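Amidohydrolase 3 domain-containing protein (Pyrococcus horikoshii, PDB 3IGH) probably hydrolyses carbon-nitrogen bonds other than peptide bonds, as a member of the amidohydrolase family, although its substrate is not known. Local coordinates at residues Ile32-Ser37 with Leu459-Lys464; Leu68-Leu73 with Lys203-Met208; Leu146-Leu151 with Glu178-Val183; Ala320-Leu325 with Asp345-Arg350. All coordinates share one frame; numbering follows the deposited sequence.

Contact 1. Residues Ile32-Ser37 with Leu459-Lys464; sequences IYAGDS and LEPGFK
P461 lays the long side of its ring against the backbone of strand 30-35, between I32 and A34. Outward from the main chain, CB comes first and meets the carbonyl oxygen of I32, with P461 CB to I32 O at 4.1 Å. CG, the tip, sits over the same peptide and comes within 4.4 Å of Y33 CA. CD then turns to the methyl group of A34, the single apolar side-chain pair of the contact, with P461 CD to A34 CB at 4.0 Å. That methyl also reaches the other way along the loop, where A34 CB lies 3.8 Å from L459 O.

The ring is presented by a type II turn from E460 to F463, closed by F463 N to E460 O at 3.2 Å. P461 takes the second position and G462, with positive phi, the third. The strand contributes a classic beta bulge, I32 and Y33 both facing V25, and the ring of Y33 leads away from the loop to pack on helix 37-47 and on L46 of the second subunit. Backbone bonds from L459 to T13 and from G462 to V31 hold the loop beside this outermost strand.

Chemically this is a greasy touch, proline and methyl against peptide groups. L459 O is buried under the A34 methyl with no polar partner in the model, so this edge of the contact rests on van der Waals touch alone.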
# COMPACT_ATOMS: atom_id res chain seq x y z
N ILE A 32 -5.07 2.78 -23.73
CA ILE A 32 -5.93 3.96 -23.86
C ILE A 32 -6.71 4.03 -25.18
O ILE A 32 -7.72 4.74 -25.29
CB ILE A 32 -5.17 5.27 -23.57
CG1 ILE A 32 -3.98 5.44 -24.50
CG2 ILE A 32 -4.71 5.29 -22.13
CD1 ILE A 32 -3.50 6.88 -24.61
N TYR A 33 -6.23 3.28 -26.17
CA TYR A 33 -6.94 3.08 -27.42
C TYR A 33 -6.73 1.64 -27.90
O TYR A 33 -5.62 1.12 -27.83
CB TYR A 33 -6.48 4.09 -28.49
CG TYR A 33 -7.12 3.87 -29.84
CD1 TYR A 33 -8.43 4.29 -30.10
CD2 TYR A 33 -6.42 3.23 -30.87
CE1 TYR A 33 -9.02 4.08 -31.34
CE2 TYR A 33 -7.01 3.01 -32.11
CZ TYR A 33 -8.31 3.43 -32.34
OH TYR A 33 -8.88 3.21 -33.57
N ALA A 34 -7.81 1.01 -28.34
CA ALA A 34 -7.77 -0.29 -29.01
C ALA A 34 -8.62 -0.16 -30.26
O ALA A 34 -9.82 0.11 -30.16
CB ALA A 34 -8.34 -1.38 -28.09
N GLY A 35 -8.01 -0.34 -31.42
CA GLY A 35 -8.74 -0.23 -32.69
C GLY A 35 -7.86 -0.34 -33.91
O GLY A 35 -6.98 -1.21 -33.98
N ASP A 36 -8.10 0.55 -34.88
CA ASP A 36 -7.38 0.55 -36.15
C ASP A 36 -5.91 0.92 -35.97
O ASP A 36 -5.59 1.85 -35.23
CB ASP A 36 -8.06 1.49 -37.15
CG ASP A 36 -9.37 0.94 -37.68
OD1 ASP A 36 -9.59 -0.29 -37.63
OD2 ASP A 36 -10.20 1.75 -38.16
N SER A 37 -5.05 0.17 -36.65
CA SER A 37 -3.60 0.34 -36.61
C SER A 37 -3.12 1.74 -37.03
O SER A 37 -2.18 2.28 -36.43
CB SER A 37 -2.95 -0.74 -37.49
OG SER A 37 -1.54 -0.62 -37.51
N LEU A 459 -7.56 -6.35 -23.08
CA LEU A 459 -6.70 -5.29 -23.62
C LEU A 459 -7.55 -4.18 -24.22
O LEU A 459 -7.24 -3.61 -25.27
CB LEU A 459 -5.63 -5.84 -24.58
CG LEU A 459 -4.55 -6.76 -24.00
CD1 LEU A 459 -3.77 -7.47 -25.11
CD2 LEU A 459 -3.57 -6.03 -23.05
N GLU A 460 -8.65 -3.88 -23.53
CA GLU A 460 -9.54 -2.78 -23.88
C GLU A 460 -9.10 -1.56 -23.08
O GLU A 460 -8.36 -1.71 -22.10
CB GLU A 460 -10.99 -3.17 -23.55
CG GLU A 460 -11.55 -4.22 -24.51
CD GLU A 460 -12.81 -4.91 -23.99
OE1 GLU A 460 -13.20 -5.93 -24.60
OE2 GLU A 460 -13.40 -4.44 -23.00
N PRO A 461 -9.50 -0.34 -23.51
CA PRO A 461 -9.20 0.89 -22.75
C PRO A 461 -9.56 0.83 -21.26
O PRO A 461 -10.64 0.35 -20.90
CB PRO A 461 -10.04 1.96 -23.47
CG PRO A 461 -10.09 1.48 -24.88
CD PRO A 461 -10.21 -0.03 -24.77
N GLY A 462 -8.65 1.29 -20.41
CA GLY A 462 -8.84 1.24 -18.96
C GLY A 462 -8.10 0.10 -18.29
O GLY A 462 -7.76 0.16 -17.11
N PHE A 463 -7.83 -0.96 -19.06
CA PHE A 463 -7.13 -2.13 -18.54
C PHE A 463 -5.61 -1.93 -18.56
O PHE A 463 -5.09 -1.19 -19.39
CB PHE A 463 -7.51 -3.38 -19.33
CG PHE A 463 -8.86 -3.94 -18.99
CD1 PHE A 463 -10.02 -3.45 -19.60
CD2 PHE A 463 -8.99 -4.97 -18.06
CE1 PHE A 463 -11.27 -3.98 -19.28
CE2 PHE A 463 -10.23 -5.50 -17.72
CZ PHE A 463 -11.38 -5.01 -18.34
N LYS A 464 -4.92 -2.58 -17.62
CA LYS A 464 -3.46 -2.63 -17.63
C LYS A 464 -2.99 -3.35 -18.90
O LYS A 464 -3.58 -4.34 -19.32
CB LYS A 464 -2.91 -3.36 -16.40
CG LYS A 464 -3.07 -2.61 -15.08
CD LYS A 464 -2.21 -3.21 -13.98
CE LYS A 464 -2.30 -2.38 -12.71
NZ LYS A 464 -1.24 -2.73 -11.71

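Contact 2. Residues Leu68-Leu73 with Lys203-Met208; sequences LHLDEL and KSVSFM. With SO4 (sulfate ion), chain O; SO4 (sulfate ion), chain B.
F207 meets L70 because its CG stands anti to the backbone N (chi1 176°) and its ring plane lies almost along its own CA-CB bond (chi2 7°), an unusual setting that turns one face to the first turn of helix 70-78. L70 CB sits 3.6 Å from the F207 ring centroid, almost on the normal, a CH-pi contact. D71, with CG wedged between its own N and carbonyl carbon (chi1 54°), drops its carboxylate to the ring's edge, where D71 OD1 is 3.3 Å from F207 CE1.

Beneath this, L68 and F207 form a parallel beta bridge. L68 N gives a straight bond to S206 O at 3.0 Å, M208 N another to L68 O at 3.0 Å. The L68 side chain crosses V205 at about a right angle, L68 CD1 lying 3.7 Å from V205 CB. These are neighbouring parallel strands of the TIM barrel, just where the chain leaves strand 58-68 for its helix.

H69 ND1 makes a weak bond to M208 O at 3.3 Å and meets a water at 2.9 Å from H69 ND1, also within hydrogen-bonding distance of M208 O and D71 OD1. Across the ring, NE2 bonds weakly to a sulfate, H69 NE2 to O1 at 3.0 Å. H67, K262, H314 and H339 hold the same ion, a cluster consistent with the metal site of amidohydrolases. M208 O directly, though weakly, and D71 through the water probably help to set the H69 ring's rotation.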
# COMPACT_ATOMS: atom_id res chain seq x y z
N LEU A 68 -1.40 -19.65 -6.76
CA LEU A 68 -0.13 -20.35 -6.64
C LEU A 68 0.64 -19.92 -5.40
O LEU A 68 0.22 -19.00 -4.69
CB LEU A 68 0.72 -20.22 -7.92
CG LEU A 68 0.96 -18.86 -8.58
CD1 LEU A 68 1.74 -17.89 -7.67
CD2 LEU A 68 1.73 -19.09 -9.86
N HIS A 69 1.77 -20.57 -5.17
CA HIS A 69 2.62 -20.30 -4.03
C HIS A 69 3.96 -19.85 -4.56
O HIS A 69 4.80 -20.67 -4.92
CB HIS A 69 2.79 -21.56 -3.18
CG HIS A 69 1.50 -22.17 -2.74
ND1 HIS A 69 0.87 -21.82 -1.57
CD2 HIS A 69 0.73 -23.13 -3.31
CE1 HIS A 69 -0.24 -22.53 -1.44
NE2 HIS A 69 -0.35 -23.33 -2.49
N LEU A 70 4.15 -18.54 -4.61
CA LEU A 70 5.32 -17.91 -5.20
C LEU A 70 6.59 -18.32 -4.47
O LEU A 70 7.60 -18.65 -5.10
CB LEU A 70 5.12 -16.39 -5.18
CG LEU A 70 5.43 -15.44 -6.33
CD1 LEU A 70 5.04 -16.00 -7.69
CD2 LEU A 70 4.72 -14.11 -6.10
N ASP A 71 6.55 -18.33 -3.14
CA ASP A 71 7.71 -18.71 -2.34
C ASP A 71 8.08 -20.20 -2.53
O ASP A 71 9.25 -20.54 -2.70
CB ASP A 71 7.52 -18.36 -0.86
CG ASP A 71 6.23 -18.94 -0.26
OD1 ASP A 71 5.33 -19.43 -0.99
OD2 ASP A 71 6.12 -18.90 0.97
N GLU A 72 7.07 -21.06 -2.52
CA GLU A 72 7.28 -22.49 -2.71
C GLU A 72 7.75 -22.81 -4.12
O GLU A 72 8.53 -23.74 -4.30
CB GLU A 72 6.02 -23.28 -2.38
CG GLU A 72 5.67 -23.28 -0.89
CD GLU A 72 4.32 -23.94 -0.61
OE1 GLU A 72 3.76 -24.60 -1.51
OE2 GLU A 72 3.82 -23.79 0.53
N LEU A 73 7.30 -22.04 -5.11
CA LEU A 73 7.75 -22.24 -6.48
C LEU A 73 9.25 -21.92 -6.59
O LEU A 73 10.01 -22.68 -7.19
CB LEU A 73 6.95 -21.39 -7.48
CG LEU A 73 7.43 -21.36 -8.94
CD1 LEU A 73 7.52 -22.76 -9.54
CD2 LEU A 73 6.53 -20.44 -9.81
N LYS A 203 1.81 -12.98 -16.12
CA LYS A 203 2.22 -11.65 -15.66
C LYS A 203 1.49 -11.15 -14.43
O LYS A 203 1.80 -10.08 -13.92
CB LYS A 203 2.15 -10.63 -16.79
CG LYS A 203 3.15 -10.92 -17.92
CD LYS A 203 3.24 -9.77 -18.91
CE LYS A 203 4.32 -10.07 -19.94
NZ LYS A 203 4.55 -8.91 -20.83
N SER A 204 0.52 -11.93 -13.96
CA SER A 204 -0.24 -11.61 -12.73
C SER A 204 -0.55 -12.90 -12.00
O SER A 204 -0.79 -13.93 -12.64
CB SER A 204 -1.55 -10.90 -13.05
OG SER A 204 -1.39 -9.72 -13.80
N VAL A 205 -0.53 -12.86 -10.66
CA VAL A 205 -0.84 -14.04 -9.85
C VAL A 205 -1.64 -13.65 -8.61
O VAL A 205 -1.55 -12.50 -8.16
CB VAL A 205 0.46 -14.82 -9.39
CG1 VAL A 205 1.32 -15.31 -10.59
CG2 VAL A 205 1.33 -14.00 -8.43
N SER A 206 -2.43 -14.59 -8.09
CA SER A 206 -2.80 -14.55 -6.68
C SER A 206 -1.89 -15.50 -5.92
O SER A 206 -1.85 -16.71 -6.19
CB SER A 206 -4.25 -14.96 -6.43
OG SER A 206 -5.15 -14.12 -7.13
N PHE A 207 -1.15 -14.92 -4.98
CA PHE A 207 -0.18 -15.65 -4.16
C PHE A 207 -0.93 -16.02 -2.88
O PHE A 207 -1.28 -15.15 -2.10
CB PHE A 207 1.05 -14.75 -3.93
CG PHE A 207 2.13 -15.31 -3.02
CD1 PHE A 207 2.10 -16.62 -2.53
CD2 PHE A 207 3.21 -14.49 -2.68
CE1 PHE A 207 3.11 -17.09 -1.66
CE2 PHE A 207 4.23 -14.95 -1.84
CZ PHE A 207 4.18 -16.25 -1.32
N MET A 208 -1.18 -17.31 -2.71
CA MET A 208 -1.97 -17.83 -1.59
C MET A 208 -1.14 -18.24 -0.39
O MET A 208 -0.06 -18.80 -0.56
CB MET A 208 -2.79 -19.03 -2.06
CG MET A 208 -3.42 -18.81 -3.44
SD MET A 208 -4.58 -17.42 -3.42
CE MET A 208 -5.68 -18.14 -2.24
S SO4 O . 5.48 -5.49 -18.30
O1 SO4 O . 5.55 -4.32 -19.17
O2 SO4 O . 6.64 -5.50 -17.42
O3 SO4 O . 4.27 -5.42 -17.49
O4 SO4 O . 5.46 -6.72 -19.10
S SO4 B . -4.02 -25.13 -1.40
O1 SO4 B . -3.11 -24.02 -1.57
O2 SO4 B . -3.87 -26.04 -2.52
O3 SO4 B . -3.66 -25.86 -0.18
O4 SO4 B . -5.39 -24.63 -1.35
O HOH W 1 2.66 -20.23 0.07

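Contact 3. Residues Leu146-Leu151 with Glu178-Val183; sequences LELLNL and ERVLTV. With SO4 (sulfate ion), chain F.
R179, V180 and L148 bury most of the surface here, and R179 does the polar work by reaching across to the carbonyl end of helix 143-149. Its side chain runs extended from the backbone and then bends about CG-CD (chi3 80°), which turns the edge of the guanidinium to the helix end. A single nitrogen grips two carbonyls. R179 NH2 to L148 O is 2.9 Å, fairly straight at 160° and lying in the guanidinium plane, while R179 NH2 to L149 O is also 2.9 Å but weak.

Two waters widen the grip. One accepts from R179 NE at 2.6 Å and donates to L148 O at 2.8 Å; the other accepts from R179 NH1 and donates to L149 O. Each carbonyl is therefore met by both the arginine and a water. A positive group here would probably be favoured by the helix dipole, just where N150 leaves the helix with positive phi.

V180 adds a light apolar touch. Its CG2 comes to 4.4 Å from L148 CB and 4.5 Å from L149 CD2, so a single methyl faces both leucines.

The contact lies at the surface, where helix 166-180 ends in a wider pi-type turn. L149 packs back on V175 and I176 of that same helix, L148 on P128 just ahead of strand 129-133, and V180 on I102 just ahead of strand 103-108; L181 goes on to touch Y186 and Y189 of helix 183-199.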
# COMPACT_ATOMS: atom_id res chain seq x y z
N LEU A 146 18.57 -31.32 11.72
CA LEU A 146 17.80 -31.65 12.92
C LEU A 146 18.14 -30.72 14.09
O LEU A 146 17.28 -30.43 14.92
CB LEU A 146 18.01 -33.12 13.32
CG LEU A 146 17.38 -34.19 12.42
CD1 LEU A 146 17.72 -35.59 12.93
CD2 LEU A 146 15.88 -34.00 12.32
N GLU A 147 19.39 -30.26 14.13
CA GLU A 147 19.82 -29.25 15.10
C GLU A 147 19.04 -27.95 14.89
O GLU A 147 18.50 -27.39 15.85
CB GLU A 147 21.32 -28.99 14.98
CG GLU A 147 21.87 -27.98 16.00
CD GLU A 147 21.67 -28.42 17.45
OE1 GLU A 147 21.88 -29.62 17.74
OE2 GLU A 147 21.32 -27.57 18.29
N LEU A 148 18.97 -27.50 13.63
CA LEU A 148 18.20 -26.30 13.27
C LEU A 148 16.71 -26.44 13.57
O LEU A 148 16.06 -25.47 13.98
CB LEU A 148 18.39 -25.97 11.79
CG LEU A 148 19.71 -25.32 11.36
CD1 LEU A 148 19.80 -25.30 9.84
CD2 LEU A 148 19.85 -23.91 11.93
N LEU A 149 16.17 -27.64 13.37
CA LEU A 149 14.73 -27.84 13.47
C LEU A 149 14.25 -27.92 14.91
O LEU A 149 13.17 -27.41 15.23
CB LEU A 149 14.27 -29.08 12.70
CG LEU A 149 14.27 -29.05 11.17
CD1 LEU A 149 13.90 -30.43 10.62
CD2 LEU A 149 13.32 -27.97 10.63
N ASN A 150 15.06 -28.56 15.76
CA ASN A 150 14.73 -28.77 17.17
C ASN A 150 13.28 -29.23 17.36
O ASN A 150 12.49 -28.58 18.05
CB ASN A 150 15.04 -27.51 18.00
CG ASN A 150 15.10 -27.79 19.50
OD1 ASN A 150 15.82 -28.68 19.94
ND2 ASN A 150 14.32 -27.04 20.27
N LEU A 151 12.95 -30.35 16.71
CA LEU A 151 11.59 -30.88 16.69
C LEU A 151 11.19 -31.47 18.03
O LEU A 151 12.03 -31.99 18.75
CB LEU A 151 11.43 -31.94 15.59
CG LEU A 151 11.69 -31.50 14.14
CD1 LEU A 151 11.55 -32.68 13.18
CD2 LEU A 151 10.78 -30.34 13.73
N GLU A 178 9.03 -20.31 9.21
CA GLU A 178 8.99 -19.19 10.15
C GLU A 178 10.35 -18.84 10.74
O GLU A 178 10.62 -17.68 11.02
CB GLU A 178 8.00 -19.48 11.28
CG GLU A 178 6.56 -19.47 10.82
CD GLU A 178 5.58 -19.96 11.86
OE1 GLU A 178 6.02 -20.35 12.98
OE2 GLU A 178 4.37 -19.96 11.57
N ARG A 179 11.20 -19.84 10.92
CA ARG A 179 12.44 -19.63 11.67
C ARG A 179 13.70 -19.86 10.85
O ARG A 179 14.62 -19.04 10.87
CB ARG A 179 12.44 -20.52 12.92
CG ARG A 179 13.47 -20.16 13.97
CD ARG A 179 13.21 -20.97 15.23
NE ARG A 179 13.75 -22.32 15.13
CZ ARG A 179 13.20 -23.40 15.69
NH1 ARG A 179 12.07 -23.30 16.39
NH2 ARG A 179 13.78 -24.58 15.55
N VAL A 180 13.75 -20.98 10.12
CA VAL A 180 14.98 -21.38 9.42
C VAL A 180 15.29 -20.49 8.20
O VAL A 180 16.42 -20.04 8.01
CB VAL A 180 14.94 -22.89 9.04
CG1 VAL A 180 16.13 -23.27 8.23
CG2 VAL A 180 14.85 -23.77 10.30
N LEU A 181 14.27 -20.24 7.38
CA LEU A 181 14.42 -19.35 6.24
C LEU A 181 14.40 -17.91 6.73
O LEU A 181 13.65 -17.58 7.65
CB LEU A 181 13.30 -19.59 5.22
CG LEU A 181 13.24 -20.97 4.54
CD1 LEU A 181 12.00 -21.06 3.64
CD2 LEU A 181 14.52 -21.25 3.74
N THR A 182 15.23 -17.07 6.12
CA THR A 182 15.26 -15.64 6.43
C THR A 182 14.46 -14.88 5.39
O THR A 182 14.13 -15.44 4.34
CB THR A 182 16.69 -15.08 6.38
OG1 THR A 182 17.19 -15.20 5.05
CG2 THR A 182 17.61 -15.84 7.35
N VAL A 183 14.16 -13.60 5.66
CA VAL A 183 13.52 -12.74 4.66
C VAL A 183 14.32 -12.71 3.35
O VAL A 183 13.73 -12.78 2.26
CB VAL A 183 13.27 -11.30 5.20
CG1 VAL A 183 12.70 -10.39 4.11
CG2 VAL A 183 12.30 -11.37 6.37
S SO4 F . 15.26 -12.58 9.18
O1 SO4 F . 15.88 -11.59 8.30
O2 SO4 F . 16.27 -13.52 9.65
O3 SO4 F . 14.67 -11.89 10.33
O4 SO4 F . 14.22 -13.28 8.47
O HOH W 2 15.85 -22.71 13.57
O HOH W 3 11.26 -26.02 16.92

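Contact 4. Residues Ala320-Leu325 with Asp345-Arg350; sequences ALDVAL and DDQLER. With SO4 (sulfate ion), chain G.
R350 lays its guanidinium flat over L325, with one face against the aliphatic root of the leucine: L325 CB lies 3.5 Å above the plane, toward the rim, and L325 C is 3.6 Å from R350 NH1. The two segments belong to neighbouring outer helices of the TIM barrel, 318-331 and 345-354, and run nearly parallel, 17° apart with axes 11.4 Å from each other at closest approach.

R350 gets there because its chain is extended from CG to NE and slides past L325 in the opposite direction, R350 CD passing 4.0 Å from L325 CD1. Its charge is taken up by D326 and E329 of the first helix; D322 OD1 is too far for a salt bridge, at 4.3 Å from R350 NH2.

One turn earlier on helix 345-354, Q347 spans the gap. Its amide is fixed on both ends, NE2 by D318 O as well as D322, and OE1 by R344 N, while R344 also forms a salt bridge with D322. The carboxylate and amide planes stand 61° apart, and the bond from Q347 NE2 to D322 OD1 is short at 2.8 Å but bent and weak. L321 slips alongside the same amide, its CD2 methyl 3.5 Å from Q347 OE1.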
# COMPACT_ATOMS: atom_id res chain seq x y z
N ALA A 320 -16.97 -30.35 2.31
CA ALA A 320 -16.17 -29.16 2.57
C ALA A 320 -16.73 -27.95 1.85
O ALA A 320 -16.72 -26.84 2.39
CB ALA A 320 -14.76 -29.38 2.13
N LEU A 321 -17.21 -28.17 0.63
CA LEU A 321 -17.87 -27.14 -0.14
C LEU A 321 -19.15 -26.63 0.54
O LEU A 321 -19.40 -25.42 0.53
CB LEU A 321 -18.17 -27.62 -1.56
CG LEU A 321 -18.84 -26.61 -2.49
CD1 LEU A 321 -18.00 -25.34 -2.64
CD2 LEU A 321 -19.10 -27.23 -3.84
N ASP A 322 -19.94 -27.54 1.12
CA ASP A 322 -21.11 -27.16 1.92
C ASP A 322 -20.70 -26.21 3.04
O ASP A 322 -21.34 -25.18 3.24
CB ASP A 322 -21.81 -28.38 2.54
CG ASP A 322 -22.57 -29.22 1.53
OD1 ASP A 322 -23.16 -28.66 0.58
OD2 ASP A 322 -22.61 -30.46 1.71
N VAL A 323 -19.62 -26.56 3.74
CA VAL A 323 -19.07 -25.77 4.84
C VAL A 323 -18.64 -24.39 4.34
O VAL A 323 -18.99 -23.38 4.94
CB VAL A 323 -17.90 -26.51 5.53
CG1 VAL A 323 -17.21 -25.63 6.58
CG2 VAL A 323 -18.39 -27.81 6.17
N ALA A 324 -17.89 -24.35 3.23
CA ALA A 324 -17.45 -23.08 2.63
C ALA A 324 -18.63 -22.23 2.23
O ALA A 324 -18.65 -21.01 2.49
CB ALA A 324 -16.52 -23.32 1.43
N LEU A 325 -19.64 -22.85 1.60
CA LEU A 325 -20.82 -22.11 1.17
C LEU A 325 -21.63 -21.60 2.38
O LEU A 325 -22.19 -20.50 2.32
CB LEU A 325 -21.68 -22.94 0.21
CG LEU A 325 -21.07 -23.28 -1.17
CD1 LEU A 325 -21.95 -24.25 -1.95
CD2 LEU A 325 -20.80 -22.04 -2.01
N ASP A 345 -24.69 -31.94 -8.08
CA ASP A 345 -25.68 -31.23 -8.91
C ASP A 345 -26.47 -30.19 -8.11
O ASP A 345 -26.76 -29.11 -8.62
CB ASP A 345 -26.67 -32.20 -9.59
CG ASP A 345 -26.02 -33.10 -10.64
OD1 ASP A 345 -26.77 -33.84 -11.32
OD2 ASP A 345 -24.77 -33.10 -10.78
N ASP A 346 -26.79 -30.51 -6.85
CA ASP A 346 -27.53 -29.60 -5.97
C ASP A 346 -26.72 -28.37 -5.53
O ASP A 346 -27.28 -27.31 -5.24
CB ASP A 346 -28.09 -30.35 -4.75
CG ASP A 346 -27.01 -31.07 -3.95
OD1 ASP A 346 -26.32 -30.41 -3.14
OD2 ASP A 346 -26.87 -32.30 -4.11
N GLN A 347 -25.40 -28.52 -5.50
CA GLN A 347 -24.51 -27.43 -5.09
C GLN A 347 -24.29 -26.39 -6.18
O GLN A 347 -23.87 -25.27 -5.88
CB GLN A 347 -23.17 -28.00 -4.63
CG GLN A 347 -23.24 -28.70 -3.28
CD GLN A 347 -21.94 -29.35 -2.91
OE1 GLN A 347 -21.30 -30.00 -3.73
NE2 GLN A 347 -21.53 -29.18 -1.66
N LEU A 348 -24.58 -26.76 -7.43
CA LEU A 348 -24.45 -25.85 -8.57
C LEU A 348 -25.35 -24.63 -8.44
O LEU A 348 -24.92 -23.51 -8.69
CB LEU A 348 -24.73 -26.58 -9.89
CG LEU A 348 -23.70 -27.59 -10.40
CD1 LEU A 348 -24.28 -28.40 -11.55
CD2 LEU A 348 -22.41 -26.90 -10.84
N GLU A 349 -26.60 -24.85 -8.03
CA GLU A 349 -27.55 -23.75 -7.85
C GLU A 349 -27.19 -22.89 -6.64
O GLU A 349 -27.40 -21.67 -6.65
CB GLU A 349 -28.98 -24.29 -7.74
CG GLU A 349 -30.09 -23.24 -7.95
CD GLU A 349 -30.14 -22.67 -9.37
OE1 GLU A 349 -30.59 -21.51 -9.52
OE2 GLU A 349 -29.74 -23.36 -10.33
N ARG A 350 -26.64 -23.51 -5.60
CA ARG A 350 -26.22 -22.77 -4.42
C ARG A 350 -25.02 -21.87 -4.73
O ARG A 350 -24.99 -20.70 -4.33
CB ARG A 350 -25.92 -23.70 -3.25
CG ARG A 350 -25.82 -22.96 -1.94
CD ARG A 350 -25.74 -23.87 -0.76
NE ARG A 350 -25.64 -23.07 0.46
CZ ARG A 350 -25.04 -23.46 1.57
NH1 ARG A 350 -25.02 -22.65 2.63
NH2 ARG A 350 -24.46 -24.66 1.64
S SO4 G . -26.43 -35.11 -7.20
O1 SO4 G . -25.24 -34.83 -8.00
O2 SO4 G . -26.07 -35.95 -6.07
O3 SO4 G . -27.00 -33.86 -6.68
O4 SO4 G . -27.40 -35.79 -8.05

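From the N terminus, strand 30-35 opens contact 1, which does not close until 459-464, 422 residues later; all the others nest inside that loop. It joins the first and last parts of the chain in the beta domain. Contact 2 opens at the end of strand 58-68 and closes on strand 202-210, pairing two barrel strands, with the centre of the contact about 6 Å from the centre of the chain. Contact 3 nests within it, tying helix 143-149 to helix 166-180 at the surface, on the other side of the chain's centre from contact 1. Contact 4 follows in series and joins two barrel helices, its centre about 27 Å from that of contact 2. None of the four touches another.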